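Side-chain contacts in ADP-ribosylglycohydrolase (Thermus thermophilus, PDB 2YZV), which belongs to the ADP-ribosylglycohydrolase family, an all-helical fold, and holds two magnesium ions at neighbouring sites that share an aspartate: residues A[49-52]-A[53-56]; A[57-60]-A[61-65]. All coordinates share one frame; numbering follows the deposited sequence.

Contact 1: A[49-52]-A[53-56]; sequences RLPP and GFWT. With MG (magnesium ion), chain C.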
ATOM      1  N   ARG A  49       8.703 -15.567  11.730  1.00 26.78           N
ATOM      2  CA  ARG A  49       9.688 -15.273  12.766  1.00 24.82           C
ATOM      3  C   ARG A  49      10.589 -14.110  12.372  1.00 22.84           C
ATOM      4  O   ARG A  49      11.813 -14.203  12.450  1.00 22.37           O
ATOM      5  CB  ARG A  49      10.550 -16.511  13.045  1.00 29.57           C
ATOM      6  CG  ARG A  49      10.144 -17.294  14.283  1.00 33.73           C
ATOM      7  CD  ARG A  49      10.097 -16.375  15.496  1.00 37.68           C
ATOM      8  NE  ARG A  49      11.217 -15.438  15.491  1.00 41.88           N
ATOM      9  CZ  ARG A  49      11.347 -14.418  16.333  1.00 43.12           C
ATOM     10  NH1 ARG A  49      10.426 -14.197  17.262  1.00 44.23           N
ATOM     11  NH2 ARG A  49      12.393 -13.607  16.234  1.00 45.43           N
ATOM     12  N   LEU A  50       9.976 -13.007  11.960  1.00 18.16           N
ATOM     13  CA  LEU A  50      10.731 -11.839  11.534  1.00 17.45           C
ATOM     14  C   LEU A  50      11.409 -11.059  12.652  1.00 16.22           C
ATOM     15  O   LEU A  50      10.908 -10.991  13.779  1.00 16.83           O
ATOM     16  CB  LEU A  50       9.814 -10.878  10.773  1.00 15.72           C
ATOM     17  CG  LEU A  50       9.185 -11.397   9.481  1.00 16.58           C
ATOM     18  CD1 LEU A  50       8.215 -10.363   8.930  1.00 17.75           C
ATOM     19  CD2 LEU A  50      10.281 -11.696   8.474  1.00 18.97           C
ATOM     20  N   PRO A  51      12.582 -10.477  12.359  1.00 16.14           N
ATOM     21  CA  PRO A  51      13.277  -9.690  13.381  1.00 14.02           C
ATOM     22  C   PRO A  51      12.420  -8.432  13.535  1.00 15.54           C
ATOM     23  O   PRO A  51      11.621  -8.111  12.648  1.00 14.03           O
ATOM     24  CB  PRO A  51      14.615  -9.361  12.724  1.00 14.45           C
ATOM     25  CG  PRO A  51      14.831 -10.492  11.775  1.00 14.43           C
ATOM     26  CD  PRO A  51      13.454 -10.723  11.198  1.00 13.77           C
ATOM     27  N   PRO A  52      12.557  -7.710  14.654  1.00 16.16           N
ATOM     28  CA  PRO A  52      11.746  -6.500  14.809  1.00 15.25           C
ATOM     29  C   PRO A  52      12.031  -5.532  13.666  1.00 14.00           C
ATOM     30  O   PRO A  52      13.179  -5.373  13.251  1.00 13.76           O
ATOM     31  CB  PRO A  52      12.214  -5.941  16.150  1.00 17.63           C
ATOM     32  CG  PRO A  52      12.632  -7.171  16.903  1.00 18.89           C
ATOM     33  CD  PRO A  52      13.370  -7.960  15.856  1.00 17.64           C
ATOM     34  N   GLY A  53      10.987  -4.896  13.146  1.00 12.34           N
ATOM     35  CA  GLY A  53      11.181  -3.937  12.075  1.00 11.29           C
ATOM     36  C   GLY A  53      11.360  -4.510  10.682  1.00 11.48           C
ATOM     37  O   GLY A  53      11.504  -3.755   9.725  1.00 12.22           O
ATOM     38  N   PHE A  54      11.373  -5.834  10.552  1.00 11.99           N
ATOM     39  CA  PHE A  54      11.517  -6.436   9.233  1.00 11.66           C
ATOM     40  C   PHE A  54      10.143  -6.575   8.594  1.00 13.38           C
ATOM     41  O   PHE A  54       9.152  -6.834   9.271  1.00 13.57           O
ATOM     42  CB  PHE A  54      12.211  -7.801   9.322  1.00 12.37           C
ATOM     43  CG  PHE A  54      13.706  -7.726   9.187  1.00 12.25           C
ATOM     44  CD1 PHE A  54      14.465  -6.963  10.071  1.00 13.84           C
ATOM     45  CD2 PHE A  54      14.355  -8.408   8.162  1.00 15.17           C
ATOM     46  CE1 PHE A  54      15.854  -6.883   9.939  1.00 16.95           C
ATOM     47  CE2 PHE A  54      15.740  -8.333   8.022  1.00 15.00           C
ATOM     48  CZ  PHE A  54      16.489  -7.570   8.911  1.00 15.45           C
ATOM     49  N   TRP A  55      10.091  -6.385   7.281  1.00 14.18           N
ATOM     50  CA  TRP A  55       8.836  -6.456   6.554  1.00 13.73           C
ATOM     51  C   TRP A  55       8.743  -7.653   5.607  1.00 14.40           C
ATOM     52  O   TRP A  55       9.637  -8.503   5.573  1.00 16.71           O
ATOM     53  CB  TRP A  55       8.616  -5.137   5.802  1.00 12.91           C
ATOM     54  CG  TRP A  55       9.889  -4.396   5.530  1.00 12.33           C
ATOM     55  CD1 TRP A  55      10.421  -3.368   6.264  1.00 13.72           C
ATOM     56  CD2 TRP A  55      10.811  -4.647   4.466  1.00 12.00           C
ATOM     57  NE1 TRP A  55      11.617  -2.966   5.715  1.00 13.31           N
ATOM     58  CE2 TRP A  55      11.879  -3.734   4.611  1.00 13.39           C
ATOM     59  CE3 TRP A  55      10.838  -5.557   3.400  1.00 12.16           C
ATOM     60  CZ2 TRP A  55      12.968  -3.705   3.729  1.00 12.93           C
ATOM     61  CZ3 TRP A  55      11.920  -5.530   2.523  1.00 12.84           C
ATOM     62  CH2 TRP A  55      12.970  -4.606   2.696  1.00 13.21           C
ATOM     63  N   THR A  56       7.665  -7.709   4.830  1.00 13.97           N
ATOM     64  CA  THR A  56       7.427  -8.835   3.926  1.00 15.15           C
ATOM     65  C   THR A  56       7.475  -8.508   2.435  1.00 15.75           C
ATOM     66  O   THR A  56       8.140  -7.563   2.013  1.00 13.32           O
ATOM     67  CB  THR A  56       6.062  -9.464   4.229  1.00 14.87           C
ATOM     68  OG1 THR A  56       5.022  -8.583   3.780  1.00 15.29           O
ATOM     69  CG2 THR A  56       5.904  -9.679   5.731  1.00 18.83           C
TER
HETATM   70 MG    MG C 502       3.192  -9.450   3.087  1.00 30.04          MG
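P51, P52, G53 and F54 form a type II beta turn, closed by the hydrogen bond from F54 N to P51 O (3.1 Å). The sequence suits the turn: P52, second in it, has its phi fixed by the ring near the -60° the turn requires, and G53, third, takes the positive phi (80°) that a residue without a side chain adopts easily. The turn brings the P51 and F54 side chains together. P51 lays its CG over the centre of the phenyl face, a CH-pi contact 4.0 Å from the F54 ring centroid, while its CB reaches the ring rim at F54 CD1 (3.6 Å). P52 O lies at the ring edge, in its plane. F54 also stacks with the ring of H281, whose backbone carbonyl binds the indole N-H of W55, so the turn is tied to the segment before helix 283-298. L50, one residue before P51, packs against F54 and T56: its CB meets F54 CB at 4.2 Å, and CD1 lies 3.7 Å from F54 O and 4.0 Å from T56 CG2, the L50 and T56 side chains crossing at about a right angle. With that methyl turned to L50, T56 holds OG1 between its backbone N and carbonyl carbon (chi1 72°), where it binds magnesium at 2.1 Å, hydrogen-bonds to D22 and caps a backbone N just beyond the segment. The loop thus ends in an N-cap threonine that serves at once as ligand of the magnesium site shared with D58 and D253.

Contact 2: A[57-60]-A[61-65]; sequences DDTS and QALCL. With MG (magnesium ion), chain C.
The turn in which D57 and Q61 meet has a magnesium ion at its N-terminal end, yet the two consecutive aspartates treat it differently. D58 binds it directly through OD1 at 1.9 Å; D57 brings OD1 no nearer to the magnesium than 3.4 Å, too far for a direct bond. CG of D58 lies anti to its carbonyl carbon (chi1 -62°), which sends the carboxylate back toward the helix start, where OD2 hydrogen-bonds to T254. Both acids sit at the N-terminal end of the helix, beside the magnesium. What follows is the opening of alpha-helix 57-72, with regular i to i+4 bonds such as Q61 N to D57 O (3.0 Å, 165°) and L63 N to T59 O (2.9 Å). Q61 leaves the helix extended, its CG 3.5 Å from D57 O, and carries OE1 to R133. T59 and L63 lie along one side: T59 CG2 approaches L63 CG at 4.2 Å, and both side chains touch M286, while T59 OG1 bonds to D22. The small S60 packs on W86 and hydrogen-bonds through OG to T56 O, and C64 SG rests 3.3 Å from S60 O, near Y83.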
ATOM      1  N   ASP A  57       6.760  -9.303   1.640  1.00 17.59           N
ATOM      2  CA  ASP A  57       6.723  -9.099   0.198  1.00 19.36           C
ATOM      3  C   ASP A  57       6.036  -7.794  -0.188  1.00 18.23           C
ATOM      4  O   ASP A  57       6.249  -7.280  -1.288  1.00 17.21           O
ATOM      5  CB  ASP A  57       6.035 -10.285  -0.498  1.00 24.77           C
ATOM      6  CG  ASP A  57       4.612 -10.503  -0.027  1.00 29.16           C
ATOM      7  OD1 ASP A  57       3.752  -9.633  -0.279  1.00 33.41           O
ATOM      8  OD2 ASP A  57       4.349 -11.554   0.593  1.00 34.91           O
ATOM      9  N   ASP A  58       5.219  -7.254   0.712  1.00 17.49           N
ATOM     10  CA  ASP A  58       4.527  -5.997   0.447  1.00 17.86           C
ATOM     11  C   ASP A  58       5.570  -4.919   0.189  1.00 16.81           C
ATOM     12  O   ASP A  58       5.585  -4.276  -0.865  1.00 16.97           O
ATOM     13  CB  ASP A  58       3.683  -5.572   1.655  1.00 18.70           C
ATOM     14  CG  ASP A  58       2.597  -6.568   1.994  1.00 21.27           C
ATOM     15  OD1 ASP A  58       2.913  -7.756   2.197  1.00 22.70           O
ATOM     16  OD2 ASP A  58       1.421  -6.156   2.071  1.00 20.05           O
ATOM     17  N   THR A  59       6.442  -4.726   1.169  1.00 15.28           N
ATOM     18  CA  THR A  59       7.485  -3.723   1.068  1.00 13.68           C
ATOM     19  C   THR A  59       8.523  -4.091   0.007  1.00 13.17           C
ATOM     20  O   THR A  59       9.038  -3.212  -0.689  1.00 13.38           O
ATOM     21  CB  THR A  59       8.170  -3.513   2.439  1.00 11.62           C
ATOM     22  OG1 THR A  59       7.183  -3.146   3.413  1.00 13.82           O
ATOM     23  CG2 THR A  59       9.210  -2.412   2.359  1.00 12.11           C
ATOM     24  N   SER A  60       8.821  -5.379  -0.137  1.00 12.58           N
ATOM     25  CA  SER A  60       9.797  -5.803  -1.139  1.00 13.29           C
ATOM     26  C   SER A  60       9.372  -5.346  -2.531  1.00 14.16           C
ATOM     27  O   SER A  60      10.173  -4.790  -3.287  1.00 12.69           O
ATOM     28  CB  SER A  60       9.953  -7.324  -1.126  1.00 15.41           C
ATOM     29  OG  SER A  60      10.465  -7.766   0.118  1.00 17.68           O
ATOM     30  N   GLN A  61       8.106  -5.570  -2.864  1.00 14.11           N
ATOM     31  CA  GLN A  61       7.597  -5.166  -4.166  1.00 14.93           C
ATOM     32  C   GLN A  61       7.562  -3.648  -4.303  1.00 14.47           C
ATOM     33  O   GLN A  61       7.827  -3.112  -5.380  1.00 13.80           O
ATOM     34  CB  GLN A  61       6.205  -5.754  -4.396  1.00 16.67           C
ATOM     35  CG  GLN A  61       6.235  -7.220  -4.782  1.00 20.46           C
ATOM     36  CD  GLN A  61       4.850  -7.804  -4.942  1.00 21.80           C
ATOM     37  OE1 GLN A  61       3.972  -7.186  -5.540  1.00 23.62           O
ATOM     38  NE2 GLN A  61       4.648  -9.004  -4.413  1.00 25.93           N
ATOM     39  N   ALA A  62       7.232  -2.957  -3.216  1.00 13.27           N
ATOM     40  CA  ALA A  62       7.190  -1.501  -3.234  1.00 13.18           C
ATOM     41  C   ALA A  62       8.584  -0.969  -3.554  1.00 13.17           C
ATOM     42  O   ALA A  62       8.729  -0.003  -4.305  1.00 12.45           O
ATOM     43  CB  ALA A  62       6.715  -0.965  -1.881  1.00 14.42           C
ATOM     44  N   LEU A  63       9.605  -1.608  -2.990  1.00 12.47           N
ATOM     45  CA  LEU A  63      10.985  -1.191  -3.228  1.00 13.87           C
ATOM     46  C   LEU A  63      11.383  -1.448  -4.676  1.00 14.37           C
ATOM     47  O   LEU A  63      12.067  -0.629  -5.292  1.00 14.81           O
ATOM     48  CB  LEU A  63      11.943  -1.924  -2.282  1.00 14.93           C
ATOM     49  CG  LEU A  63      11.837  -1.526  -0.806  1.00 16.59           C
ATOM     50  CD1 LEU A  63      12.736  -2.410   0.039  1.00 16.48           C
ATOM     51  CD2 LEU A  63      12.235  -0.066  -0.644  1.00 19.50           C
ATOM     52  N   CYS A  64      10.959  -2.587  -5.214  1.00 14.49           N
ATOM     53  CA  CYS A  64      11.262  -2.934  -6.597  1.00 16.24           C
ATOM     54  C   CYS A  64      10.628  -1.925  -7.541  1.00 15.81           C
ATOM     55  O   CYS A  64      11.273  -1.437  -8.472  1.00 15.85           O
ATOM     56  CB  CYS A  64      10.732  -4.329  -6.926  1.00 17.63           C
ATOM     57  SG  CYS A  64      11.649  -5.659  -6.139  1.00 23.15           S
ATOM     58  N   LEU A  65       9.354  -1.625  -7.300  1.00 14.71           N
ATOM     59  CA  LEU A  65       8.629  -0.667  -8.123  1.00 14.49           C
ATOM     60  C   LEU A  65       9.301   0.696  -8.036  1.00 14.55           C
ATOM     61  O   LEU A  65       9.469   1.376  -9.048  1.00 14.55           O
ATOM     62  CB  LEU A  65       7.171  -0.563  -7.663  1.00 15.03           C
ATOM     63  CG  LEU A  65       6.280   0.480  -8.346  1.00 15.82           C
ATOM     64  CD1 LEU A  65       6.209   0.216  -9.847  1.00 14.84           C
ATOM     65  CD2 LEU A  65       4.885   0.428  -7.738  1.00 14.46           C
TER
HETATM   66 MG    MG C 502       3.192  -9.450   3.087  1.00 30.04          MG

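How the contacts relate
Contact 1 lies at the surface in the loop that leads into helix 57-72, and contact 2, partly buried, is the first two turns of that helix. The chain runs straight from one to the other, and both reach the same magnesium, contact 1 through a hydroxyl and contact 2 through a carboxylate. Loop chemistry rests on proline, glycine and an aromatic face; helix chemistry is repeated backbone bonding, with several side chains, such as T59, L63 and C64, packed on neighbouring helices. D22 of helix 4-26 joins them, bonding to a threonine in each. W55 provides the direct packing, its CH2 lying 3.5 Å from L63 CD1, which seats the loop's indole on the helix.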